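Local coordinates for extracellular solute-binding protein family 5 (Brucella melitensis, PDB 4ONY) that probably captures peptides or related small solutes in the periplasm and delivers them to an ABC transporter for import, at residues A[448-451]-A[452-455]. Numbering follows the deposited sequence.
Sequences IALA and YQRN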
ATOM      1  N   ILE A 448       1.901  11.693  20.576  1.00 18.09           N
ATOM      2  CA  ILE A 448       1.677  12.737  19.562  1.00 17.66           C
ATOM      3  C   ILE A 448       0.412  13.563  19.847  1.00 16.93           C
ATOM      4  O   ILE A 448       0.372  14.764  19.618  1.00 16.10           O
ATOM      5  CB  ILE A 448       1.719  12.166  18.128  1.00 18.02           C
ATOM      6  CG1 ILE A 448       1.904  13.272  17.116  1.00 18.21           C
ATOM      7  CG2 ILE A 448       0.491  11.394  17.736  1.00 18.11           C
ATOM      8  CD1 ILE A 448       3.233  13.979  17.271  1.00 19.13           C
ATOM      9  N   ALA A 449      -0.595  12.935  20.419  1.00 17.12           N
ATOM     10  CA  ALA A 449      -1.811  13.646  20.797  1.00 17.45           C
ATOM     11  C   ALA A 449      -1.519  14.663  21.923  1.00 18.69           C
ATOM     12  O   ALA A 449      -2.048  15.777  21.916  1.00 19.13           O
ATOM     13  CB  ALA A 449      -2.869  12.676  21.236  1.00 17.30           C
ATOM     14  N   LEU A 450      -0.674  14.257  22.865  1.00 19.64           N
ATOM     15  CA  LEU A 450      -0.229  15.129  23.936  1.00 21.06           C
ATOM     16  C   LEU A 450       0.456  16.344  23.378  1.00 19.27           C
ATOM     17  O   LEU A 450       0.256  17.423  23.873  1.00 19.32           O
ATOM     18  CB  LEU A 450       0.723  14.402  24.906  1.00 22.44           C
ATOM     19  CG  LEU A 450       0.007  13.493  25.920  1.00 25.16           C
ATOM     20  CD1 LEU A 450       0.983  12.501  26.570  1.00 26.09           C
ATOM     21  CD2 LEU A 450      -0.676  14.330  27.021  1.00 27.21           C
ATOM     22  N   ALA A 451       1.293  16.165  22.361  1.00 18.69           N
ATOM     23  CA  ALA A 451       1.984  17.300  21.772  1.00 17.86           C
ATOM     24  C   ALA A 451       0.975  18.256  21.100  1.00 17.35           C
ATOM     25  O   ALA A 451       1.078  19.459  21.258  1.00 16.19           O
ATOM     26  CB  ALA A 451       3.049  16.829  20.796  1.00 18.27           C
ATOM     27  N   TYR A 452      -0.011  17.711  20.380  1.00 16.45           N
ATOM     28  CA  TYR A 452      -1.010  18.535  19.731  1.00 16.34           C
ATOM     29  C   TYR A 452      -1.872  19.253  20.797  1.00 17.11           C
ATOM     30  O   TYR A 452      -2.173  20.446  20.673  1.00 16.75           O
ATOM     31  CB  TYR A 452      -1.893  17.654  18.838  1.00 15.64           C
ATOM     32  CG  TYR A 452      -2.846  18.319  17.891  1.00 15.42           C
ATOM     33  CD1 TYR A 452      -2.625  19.601  17.398  1.00 16.09           C
ATOM     34  CD2 TYR A 452      -3.932  17.624  17.392  1.00 16.15           C
ATOM     35  CE1 TYR A 452      -3.495  20.212  16.496  1.00 15.21           C
ATOM     36  CE2 TYR A 452      -4.797  18.207  16.462  1.00 16.03           C
ATOM     37  CZ  TYR A 452      -4.581  19.530  16.020  1.00 15.17           C
ATOM     38  OH  TYR A 452      -5.431  20.122  15.085  1.00 13.80           O
ATOM     39  N   GLN A 453      -2.252  18.515  21.825  1.00 17.77           N
ATOM     40  CA  GLN A 453      -2.955  19.105  22.963  1.00 19.30           C
ATOM     41  C   GLN A 453      -2.273  20.321  23.590  1.00 18.74           C
ATOM     42  O   GLN A 453      -2.970  21.289  23.908  1.00 17.65           O
ATOM     43  CB  GLN A 453      -3.210  18.067  24.070  1.00 20.50           C
ATOM     44  CG  GLN A 453      -3.739  18.660  25.382  1.00 22.00           C
ATOM     45  CD  GLN A 453      -3.722  17.611  26.469  1.00 24.37           C
ATOM     46  OE1 GLN A 453      -2.669  17.150  26.861  1.00 25.72           O
ATOM     47  NE2 GLN A 453      -4.883  17.152  26.870  1.00 26.36           N
ATOM     48  N   ARG A 454      -0.946  20.289  23.754  1.00 19.20           N
ATOM     49  CA  ARG A 454      -0.245  21.455  24.297  0.70 20.08           C
ATOM     50  C   ARG A 454      -0.491  22.694  23.403  1.00 18.86           C
ATOM     51  O   ARG A 454      -0.799  23.796  23.914  1.00 18.26           O
ATOM     52  CB  ARG A 454       1.232  21.148  24.572  0.70 21.94           C
ATOM     53  CG  ARG A 454       1.418  20.217  25.788  0.70 24.29           C
ATOM     54  CD  ARG A 454       2.878  19.976  26.241  0.70 25.69           C
ATOM     55  NE  ARG A 454       3.711  19.217  25.272  0.70 27.68           N
ATOM     56  CZ  ARG A 454       3.739  17.878  25.201  0.70 28.06           C
ATOM     57  NH1 ARG A 454       2.979  17.155  26.008  0.70 28.32           N
ATOM     58  NH2 ARG A 454       4.515  17.255  24.332  0.70 27.59           N
ATOM     59  N   ASN A 455      -0.408  22.530  22.095  1.00 18.65           N
ATOM     60  CA  ASN A 455      -0.634  23.697  21.207  1.00 19.21           C
ATOM     61  C   ASN A 455      -2.091  24.208  21.175  1.00 19.08           C
ATOM     62  O   ASN A 455      -2.364  25.443  21.158  1.00 18.29           O
ATOM     63  CB  ASN A 455      -0.140  23.387  19.814  1.00 19.29           C
ATOM     64  CG  ASN A 455       1.354  23.418  19.750  1.00 20.23           C
ATOM     65  OD1 ASN A 455       2.021  22.377  19.801  1.00 19.66           O
ATOM     66  ND2 ASN A 455       1.893  24.622  19.682  1.00 19.81           N
TER
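Y452 starts the second half of this continuous run of helix by giving its backbone N-H to I448 O, N to O 3.1 Å. Its CB packs 3.6 Å from A449 O, and with CG anti to the backbone N (chi1 -170°) the ring leaves the helix for the protein interior. There it stacks on F313, and its OH is hydrogen-bonded to L331 O.

Q453 N makes the shortest of the three backbone bonds, 2.7 Å to A449 O and nearly straight at 168°. Its side chain runs alongside that of L450, both pointing the same way, and OE1 touches L450 CD2 at 3.5 Å, a van der Waals contact. The other branch of the amide, NE2, hydrogen-bonds V463 O on the neighbouring strand, which ties down the end of the side chain.

At R454 the backbone N bonds to L450 O. The side chain is modelled in two conformers, which suggests mobility; in the one described here the bend at chi3 (-67°) lays the guanidinium over the preceding turn, with L450 O and A451 CA both against one face, near its rim. NH1 lies 3.7 Å from L450 CB, and NH2 is 3.6 Å from A451 CA. NH1 also approaches L450 O, but at a poor angle for a hydrogen bond, so across this turn this conformer makes only packing contacts. W339 of helix 337-344 touches the side chains of both A451 and R454.

N455 brings OD1 to 3.4 Å from A451 O; as both are acceptors, no bond joins them, while ND2 makes a weak hydrogen bond to G401 O.

The three backbone bonds, each from residue i+4 to residue i, are those of an alpha-helix, here the connecting helix 443-458 of a beta-alpha-beta unit between strands 435-440 and 462-467, neighbours in a mixed sheet.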